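Local coordinates for tetratricopeptide TPR_2 repeat protein (Thermobaculum terrenum, PDB 5DJS) that is of undescribed function but combines tetratricopeptide repeats with a GT-B-type region of glycosyl transferase family 41 and binds uridine-5'-diphosphate in the crystal, at residues Asn312-Leu317 against Ala428-Val433; Pro318-Ala323 against Arg484-Leu489. The protein carries 1 engineered substitution. One frame throughout, in Å; residues are numbered along the deposited sequence.

Contact 1: Asn312-Leu317 against Ala428-Val433; sequences NPPPDL and ALWMGV
Pro313 and Pro314 lie over the same face of the Trp430 indole. Pro313 CB stands 3.7 Å from the centroid of the five-membered ring, 8° off its normal, in a CH-pi contact, while Pro313 CA reaches across to Trp430 CZ2 of the six-membered ring at 3.6 Å. Pro314 CD makes a second CH-pi contact over the latter, 4.0 Å from its centroid, tilted 25° and displaced toward the rim. The first torsion of Trp430 (chi1 -74°) puts the indole beneath this pair, setting CG opposite the carbonyl carbon. Its NE1 is hydrogen-bonded to the carbonyl of Cys311, the residue before Asn312, which, with the proline packing, helps hold the ring's rotation. Helix 423-430 joins two parallel strands of the C-terminal GT-B sheet and ends in a Schellman motif: Gly432 N bonds to Leu429 O and Val433 N to Ala428 O, with Gly432 as the C' residue. Leu317 reaches this helix end with CD2 3.9 Å from Trp430 O, CD1 obliquely toward Trp430 CE3, and CG near Met431 SD. Arg400 of the uridine-5'-diphosphate pocket touches both Pro314 and Trp430, whose side chain is about 7 Å from that ligand.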
ATOM      1  N   ASN A 312     -14.754  -1.642 -10.507  1.00 43.02           N
ATOM      2  CA  ASN A 312     -16.064  -0.993 -10.342  1.00 45.15           C
ATOM      3  C   ASN A 312     -16.016   0.107  -9.277  1.00 47.15           C
ATOM      4  O   ASN A 312     -15.475  -0.117  -8.196  1.00 48.76           O
ATOM      5  CB  ASN A 312     -17.161  -2.021 -10.012  1.00 45.33           C
ATOM      6  CG  ASN A 312     -16.959  -2.684  -8.662  1.00 42.97           C
ATOM      7  OD1 ASN A 312     -15.915  -3.270  -8.411  1.00 44.55           O
ATOM      8  ND2 ASN A 312     -17.938  -2.563  -7.780  1.00 42.75           N
ATOM      9  N   PRO A 313     -16.582   1.293  -9.568  1.00 50.91           N
ATOM     10  CA  PRO A 313     -16.446   2.428  -8.654  1.00 53.35           C
ATOM     11  C   PRO A 313     -17.451   2.392  -7.515  1.00 54.48           C
ATOM     12  O   PRO A 313     -18.448   1.691  -7.616  1.00 56.97           O
ATOM     13  CB  PRO A 313     -16.764   3.610  -9.554  1.00 54.19           C
ATOM     14  CG  PRO A 313     -17.848   3.075 -10.426  1.00 53.82           C
ATOM     15  CD  PRO A 313     -17.496   1.626 -10.677  1.00 53.08           C
ATOM     16  N   PRO A 314     -17.214   3.174  -6.452  1.00 58.35           N
ATOM     17  CA  PRO A 314     -18.195   3.223  -5.371  1.00 63.09           C
ATOM     18  C   PRO A 314     -19.500   3.916  -5.808  1.00 70.73           C
ATOM     19  O   PRO A 314     -19.526   4.588  -6.850  1.00 73.01           O
ATOM     20  CB  PRO A 314     -17.472   4.022  -4.276  1.00 61.89           C
ATOM     21  CG  PRO A 314     -16.506   4.878  -5.016  1.00 61.97           C
ATOM     22  CD  PRO A 314     -16.057   4.052  -6.188  1.00 60.17           C
ATOM     23  N   PRO A 315     -20.580   3.748  -5.021  1.00 80.90           N
ATOM     24  CA  PRO A 315     -21.849   4.380  -5.389  1.00 84.21           C
ATOM     25  C   PRO A 315     -21.826   5.916  -5.269  1.00 86.06           C
ATOM     26  O   PRO A 315     -22.403   6.596  -6.116  1.00 88.00           O
ATOM     27  CB  PRO A 315     -22.850   3.751  -4.409  1.00 85.39           C
ATOM     28  CG  PRO A 315     -22.032   3.383  -3.213  1.00 84.89           C
ATOM     29  CD  PRO A 315     -20.667   3.032  -3.730  1.00 83.15           C
ATOM     30  N   ASP A 316     -21.133   6.448  -4.259  1.00 85.45           N
ATOM     31  CA  ASP A 316     -21.101   7.898  -3.984  1.00 85.10           C
ATOM     32  C   ASP A 316     -20.071   8.681  -4.837  1.00 84.81           C
ATOM     33  O   ASP A 316     -19.408   9.598  -4.334  1.00 89.66           O
ATOM     34  CB  ASP A 316     -20.877   8.143  -2.470  1.00 86.57           C
ATOM     35  CG  ASP A 316     -19.522   7.618  -1.960  1.00 88.52           C
ATOM     36  OD1 ASP A 316     -18.970   6.673  -2.564  1.00 83.86           O
ATOM     37  OD2 ASP A 316     -19.014   8.149  -0.949  1.00 92.66           O
ATOM     38  N   LEU A 317     -19.974   8.353  -6.130  1.00 81.47           N
ATOM     39  CA  LEU A 317     -18.947   8.931  -7.011  1.00 78.89           C
ATOM     40  C   LEU A 317     -19.341  10.359  -7.402  1.00 79.21           C
ATOM     41  O   LEU A 317     -20.459  10.554  -7.882  1.00 82.57           O
ATOM     42  CB  LEU A 317     -18.771   8.081  -8.277  1.00 77.38           C
ATOM     43  CG  LEU A 317     -17.376   8.131  -8.909  1.00 78.09           C
ATOM     44  CD1 LEU A 317     -16.395   7.341  -8.058  1.00 81.79           C
ATOM     45  CD2 LEU A 317     -17.381   7.590 -10.328  1.00 74.11           C
ATOM     46  N   ALA A 428      -8.393   8.255 -10.935  1.00 52.35           N
ATOM     47  CA  ALA A 428      -8.309   9.229 -12.025  1.00 53.21           C
ATOM     48  C   ALA A 428      -9.202   8.805 -13.183  1.00 51.86           C
ATOM     49  O   ALA A 428     -10.068   9.573 -13.617  1.00 53.75           O
ATOM     50  CB  ALA A 428      -6.866   9.395 -12.497  1.00 53.48           C
ATOM     51  N   LEU A 429      -9.011   7.575 -13.653  1.00 50.31           N
ATOM     52  CA  LEU A 429      -9.831   7.031 -14.738  1.00 51.83           C
ATOM     53  C   LEU A 429     -11.331   7.103 -14.417  1.00 51.98           C
ATOM     54  O   LEU A 429     -12.114   7.507 -15.270  1.00 53.95           O
ATOM     55  CB  LEU A 429      -9.433   5.587 -15.084  1.00 51.23           C
ATOM     56  CG  LEU A 429      -7.991   5.262 -15.520  1.00 50.30           C
ATOM     57  CD1 LEU A 429      -7.943   3.906 -16.208  1.00 48.06           C
ATOM     58  CD2 LEU A 429      -7.377   6.317 -16.422  1.00 49.85           C
ATOM     59  N   TRP A 430     -11.722   6.756 -13.192  1.00 53.24           N
ATOM     60  CA  TRP A 430     -13.128   6.897 -12.753  1.00 56.84           C
ATOM     61  C   TRP A 430     -13.708   8.307 -12.974  1.00 59.39           C
ATOM     62  O   TRP A 430     -14.919   8.448 -13.210  1.00 60.45           O
ATOM     63  CB  TRP A 430     -13.302   6.537 -11.264  1.00 56.01           C
ATOM     64  CG  TRP A 430     -13.244   5.063 -10.912  1.00 56.02           C
ATOM     65  CD1 TRP A 430     -13.439   3.992 -11.747  1.00 55.73           C
ATOM     66  CD2 TRP A 430     -13.016   4.515  -9.607  1.00 55.93           C
ATOM     67  NE1 TRP A 430     -13.320   2.818 -11.045  1.00 54.96           N
ATOM     68  CE2 TRP A 430     -13.061   3.109  -9.729  1.00 56.22           C
ATOM     69  CE3 TRP A 430     -12.757   5.076  -8.347  1.00 56.96           C
ATOM     70  CZ2 TRP A 430     -12.859   2.255  -8.634  1.00 54.90           C
ATOM     71  CZ3 TRP A 430     -12.566   4.224  -7.254  1.00 56.17           C
ATOM     72  CH2 TRP A 430     -12.619   2.832  -7.408  1.00 55.30           C
ATOM     73  N   MET A 431     -12.848   9.328 -12.877  1.00 58.52           N
ATOM     74  CA  MET A 431     -13.211  10.733 -13.129  1.00 57.20           C
ATOM     75  C   MET A 431     -12.873  11.239 -14.551  1.00 55.23           C
ATOM     76  O   MET A 431     -12.797  12.451 -14.791  1.00 49.91           O
ATOM     77  CB  MET A 431     -12.530  11.620 -12.078  1.00 57.58           C
ATOM     78  CG  MET A 431     -12.893  11.273 -10.642  1.00 58.51           C
ATOM     79  SD  MET A 431     -14.669  11.278 -10.320  1.00 58.64           S
ATOM     80  CE  MET A 431     -15.104  12.990 -10.629  1.00 58.85           C
ATOM     81  N   GLY A 432     -12.689  10.318 -15.493  1.00 52.36           N
ATOM     82  CA  GLY A 432     -12.428  10.680 -16.874  1.00 54.46           C
ATOM     83  C   GLY A 432     -11.146  11.444 -17.130  1.00 54.87           C
ATOM     84  O   GLY A 432     -11.081  12.209 -18.093  1.00 53.64           O
ATOM     85  N   VAL A 433     -10.135  11.226 -16.283  1.00 54.74           N
ATOM     86  CA  VAL A 433      -8.819  11.833 -16.441  1.00 52.32           C
ATOM     87  C   VAL A 433      -7.862  10.736 -16.918  1.00 50.71           C
ATOM     88  O   VAL A 433      -7.760   9.695 -16.267  1.00 51.90           O
ATOM     89  CB  VAL A 433      -8.316  12.440 -15.111  1.00 52.44           C
ATOM     90  CG1 VAL A 433      -6.941  13.089 -15.278  1.00 54.91           C
ATOM     91  CG2 VAL A 433      -9.304  13.474 -14.592  1.00 51.95           C
TER

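Contact 2: Pro318-Ala323 against Arg484-Leu489; sequences PGWAPA and RLREHL
Trp320 directs the rim of its indole at Arg486, the two side chains sliding past each other in opposite directions. Their flat groups are steeply inclined, with ring and guanidinium planes 67° apart. Trp320 CE3 sits 3.5 Å above the guanidinium plane, over its centre, and 3.6 Å from Arg486 CZ; the benzo rim at CE3 thus meets the flat side of the cation. Arg486 gets there because its chain leaves the helix with CG anti to the backbone N (chi1 -160°) and stays extended as far as NE, which also brings CG to 3.7 Å from Trp320 CZ3.

Apolar side chains also meet at the far end of the ring, where Trp320 CH2 lies 4.0 Å from Leu489 CB, one helical turn on from Arg486. Leu489 also touches Leu457, in the loop leading to the edge strand 461-462. In GT-B proteins the C-terminal helix commonly crosses back toward the N-terminal domain, and helix 479-521, the last of the chain, is consistent with this; residues 318-323 of the loop between strands 300-304 and 332-335 lie against its early turns.

Among polar groups, the carbonyl O of Arg486 lies in the plane of the indole at its edge, 3.2 Å from Trp320 CZ3, so that it faces ring C-H groups. The carbonyl O of Ala321 comes close to Arg486 NH1, but the angle is too poor for a hydrogen bond. The loop is tied instead by neighbours outside the helix: Trp320 NE1 is hydrogen-bonded to the carbonyl of Trp430, and Ala321 N to the side-chain oxygen of Asn408.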
ATOM      1  N   PRO A 318     -18.438  11.356  -7.209  1.00 76.91           N
ATOM      2  CA  PRO A 318     -18.795  12.774  -7.422  1.00 74.75           C
ATOM      3  C   PRO A 318     -19.462  13.132  -8.740  1.00 74.64           C
ATOM      4  O   PRO A 318     -20.279  14.059  -8.771  1.00 79.01           O
ATOM      5  CB  PRO A 318     -17.448  13.486  -7.334  1.00 76.48           C
ATOM      6  CG  PRO A 318     -16.695  12.666  -6.360  1.00 77.83           C
ATOM      7  CD  PRO A 318     -17.059  11.241  -6.696  1.00 75.90           C
ATOM      8  N   GLY A 319     -19.117  12.430  -9.818  1.00 68.85           N
ATOM      9  CA  GLY A 319     -19.717  12.710 -11.119  1.00 63.57           C
ATOM     10  C   GLY A 319     -19.029  13.893 -11.788  1.00 60.08           C
ATOM     11  O   GLY A 319     -18.665  14.892 -11.146  1.00 48.93           O
ATOM     12  N   TRP A 320     -18.883  13.775 -13.100  1.00 60.76           N
ATOM     13  CA  TRP A 320     -17.958  14.604 -13.860  1.00 59.34           C
ATOM     14  C   TRP A 320     -18.498  16.019 -14.016  1.00 61.93           C
ATOM     15  O   TRP A 320     -19.708  16.223 -14.097  1.00 56.42           O
ATOM     16  CB  TRP A 320     -17.713  13.989 -15.240  1.00 56.34           C
ATOM     17  CG  TRP A 320     -17.112  12.607 -15.230  1.00 55.34           C
ATOM     18  CD1 TRP A 320     -16.950  11.768 -14.152  1.00 55.82           C
ATOM     19  CD2 TRP A 320     -16.622  11.889 -16.365  1.00 53.86           C
ATOM     20  NE1 TRP A 320     -16.374  10.589 -14.553  1.00 57.37           N
ATOM     21  CE2 TRP A 320     -16.163  10.634 -15.906  1.00 54.39           C
ATOM     22  CE3 TRP A 320     -16.526  12.185 -17.729  1.00 53.87           C
ATOM     23  CZ2 TRP A 320     -15.617   9.675 -16.760  1.00 53.99           C
ATOM     24  CZ3 TRP A 320     -15.978  11.233 -18.584  1.00 53.99           C
ATOM     25  CH2 TRP A 320     -15.533   9.991 -18.094  1.00 54.69           C
ATOM     26  N   ALA A 321     -17.585  16.985 -14.053  1.00 69.84           N
ATOM     27  CA  ALA A 321     -17.924  18.391 -14.285  1.00 78.13           C
ATOM     28  C   ALA A 321     -17.759  18.678 -15.783  1.00 88.60           C
ATOM     29  O   ALA A 321     -17.175  17.856 -16.510  1.00 82.82           O
ATOM     30  CB  ALA A 321     -17.025  19.293 -13.451  1.00 75.59           C
ATOM     31  N   PRO A 322     -18.258  19.839 -16.263  1.00101.49           N
ATOM     32  CA  PRO A 322     -18.042  20.174 -17.686  1.00106.37           C
ATOM     33  C   PRO A 322     -16.600  20.647 -18.056  1.00115.12           C
ATOM     34  O   PRO A 322     -16.434  21.323 -19.072  1.00115.17           O
ATOM     35  CB  PRO A 322     -19.104  21.264 -17.945  1.00104.12           C
ATOM     36  CG  PRO A 322     -19.367  21.875 -16.609  1.00101.99           C
ATOM     37  CD  PRO A 322     -19.211  20.766 -15.614  1.00100.42           C
ATOM     38  N   ALA A 323     -15.586  20.237 -17.274  1.00128.75           N
ATOM     39  CA  ALA A 323     -14.194  20.744 -17.327  1.00133.16           C
ATOM     40  C   ALA A 323     -14.072  22.115 -16.642  1.00136.84           C
ATOM     41  O   ALA A 323     -14.746  23.056 -17.056  1.00161.20           O
ATOM     42  CB  ALA A 323     -13.651  20.791 -18.760  1.00128.98           C
ATOM     43  N   ARG A 484     -11.271  12.643 -26.953  1.00 44.08           N
ATOM     44  CA  ARG A 484     -11.389  11.232 -27.328  1.00 44.62           C
ATOM     45  C   ARG A 484     -11.229  10.322 -26.108  1.00 47.92           C
ATOM     46  O   ARG A 484     -12.070   9.453 -25.841  1.00 47.17           O
ATOM     47  CB  ARG A 484     -10.372  10.875 -28.414  1.00 45.21           C
ATOM     48  CG  ARG A 484     -10.435   9.425 -28.864  1.00 48.17           C
ATOM     49  CD  ARG A 484      -9.735   9.195 -30.202  1.00 51.09           C
ATOM     50  NE  ARG A 484      -8.316   9.514 -30.119  1.00 57.37           N
ATOM     51  CZ  ARG A 484      -7.384   8.759 -29.530  1.00 63.09           C
ATOM     52  NH1 ARG A 484      -7.688   7.592 -28.957  1.00 65.53           N
ATOM     53  NH2 ARG A 484      -6.121   9.180 -29.509  1.00 65.34           N
ATOM     54  N   LEU A 485     -10.152  10.552 -25.363  1.00 50.33           N
ATOM     55  CA  LEU A 485      -9.862   9.792 -24.151  1.00 48.55           C
ATOM     56  C   LEU A 485     -10.905  10.013 -23.050  1.00 47.61           C
ATOM     57  O   LEU A 485     -11.282   9.059 -22.378  1.00 45.56           O
ATOM     58  CB  LEU A 485      -8.445  10.098 -23.647  1.00 50.56           C
ATOM     59  CG  LEU A 485      -7.249   9.319 -24.237  1.00 52.98           C
ATOM     60  CD1 LEU A 485      -7.440   8.825 -25.669  1.00 56.92           C
ATOM     61  CD2 LEU A 485      -5.984  10.163 -24.153  1.00 52.92           C
ATOM     62  N   ARG A 486     -11.396  11.239 -22.874  1.00 48.39           N
ATOM     63  CA  ARG A 486     -12.483  11.482 -21.897  1.00 51.84           C
ATOM     64  C   ARG A 486     -13.757  10.659 -22.192  1.00 52.28           C
ATOM     65  O   ARG A 486     -14.459  10.238 -21.273  1.00 47.36           O
ATOM     66  CB  ARG A 486     -12.832  12.970 -21.801  1.00 55.24           C
ATOM     67  CG  ARG A 486     -13.563  13.349 -20.517  1.00 61.11           C
ATOM     68  CD  ARG A 486     -13.469  14.843 -20.250  1.00 65.79           C
ATOM     69  NE  ARG A 486     -14.152  15.260 -19.022  1.00 70.38           N
ATOM     70  CZ  ARG A 486     -15.475  15.410 -18.880  1.00 77.52           C
ATOM     71  NH1 ARG A 486     -15.962  15.814 -17.709  1.00 82.52           N
ATOM     72  NH2 ARG A 486     -16.327  15.155 -19.877  1.00 74.64           N
ATOM     73  N   GLU A 487     -14.035  10.428 -23.476  1.00 55.79           N
ATOM     74  CA  GLU A 487     -15.177   9.601 -23.900  1.00 56.38           C
ATOM     75  C   GLU A 487     -14.900   8.104 -23.779  1.00 59.45           C
ATOM     76  O   GLU A 487     -15.789   7.323 -23.395  1.00 53.21           O
ATOM     77  CB  GLU A 487     -15.588   9.921 -25.344  1.00 56.67           C
ATOM     78  CG  GLU A 487     -16.875  10.712 -25.446  1.00 55.78           C
ATOM     79  CD  GLU A 487     -18.107   9.886 -25.098  1.00 53.70           C
ATOM     80  OE1 GLU A 487     -18.326   8.807 -25.711  1.00 45.76           O
ATOM     81  OE2 GLU A 487     -18.863  10.329 -24.201  1.00 53.22           O
ATOM     82  N   HIS A 488     -13.677   7.702 -24.127  1.00 62.57           N
ATOM     83  CA  HIS A 488     -13.233   6.320 -23.911  1.00 62.63           C
ATOM     84  C   HIS A 488     -13.450   5.923 -22.446  1.00 59.01           C
ATOM     85  O   HIS A 488     -13.980   4.850 -22.165  1.00 60.36           O
ATOM     86  CB  HIS A 488     -11.759   6.160 -24.284  1.00 66.52           C
ATOM     87  CG  HIS A 488     -11.364   4.752 -24.601  1.00 72.42           C
ATOM     88  ND1 HIS A 488     -11.419   3.732 -23.674  1.00 71.58           N
ATOM     89  CD2 HIS A 488     -10.898   4.200 -25.747  1.00 74.02           C
ATOM     90  CE1 HIS A 488     -11.010   2.610 -24.240  1.00 74.93           C
ATOM     91  NE2 HIS A 488     -10.684   2.867 -25.495  1.00 75.84           N
ATOM     92  N   LEU A 489     -13.051   6.814 -21.536  1.00 55.91           N
ATOM     93  CA  LEU A 489     -13.252   6.619 -20.100  1.00 55.42           C
ATOM     94  C   LEU A 489     -14.723   6.642 -19.671  1.00 56.71           C
ATOM     95  O   LEU A 489     -15.101   5.917 -18.753  1.00 54.74           O
ATOM     96  CB  LEU A 489     -12.448   7.647 -19.265  1.00 54.15           C
ATOM     97  CG  LEU A 489     -10.988   7.378 -18.838  1.00 54.21           C
ATOM     98  CD1 LEU A 489     -10.634   5.894 -18.817  1.00 54.06           C
ATOM     99  CD2 LEU A 489      -9.964   8.116 -19.682  1.00 53.98           C
TER

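Contacts 1 and 2 draw on one continuous loop, 312-323, in the connection between strand 300-304 of the first parallel sheet and strand 332-335 of the second. Its two halves are followed along the chain by 428-433 and then 484-489, so the pairings cross rather than nest. Their centres are about 10 Å apart, and they meet directly, Gly432 packing on both Trp320 and Arg486. The interdomain connection is thus laid over the end of helix 423-430 and onto helix 479-521, with contact 1 nearer the uridine-5'-diphosphate pocket and contact 2 at the surface.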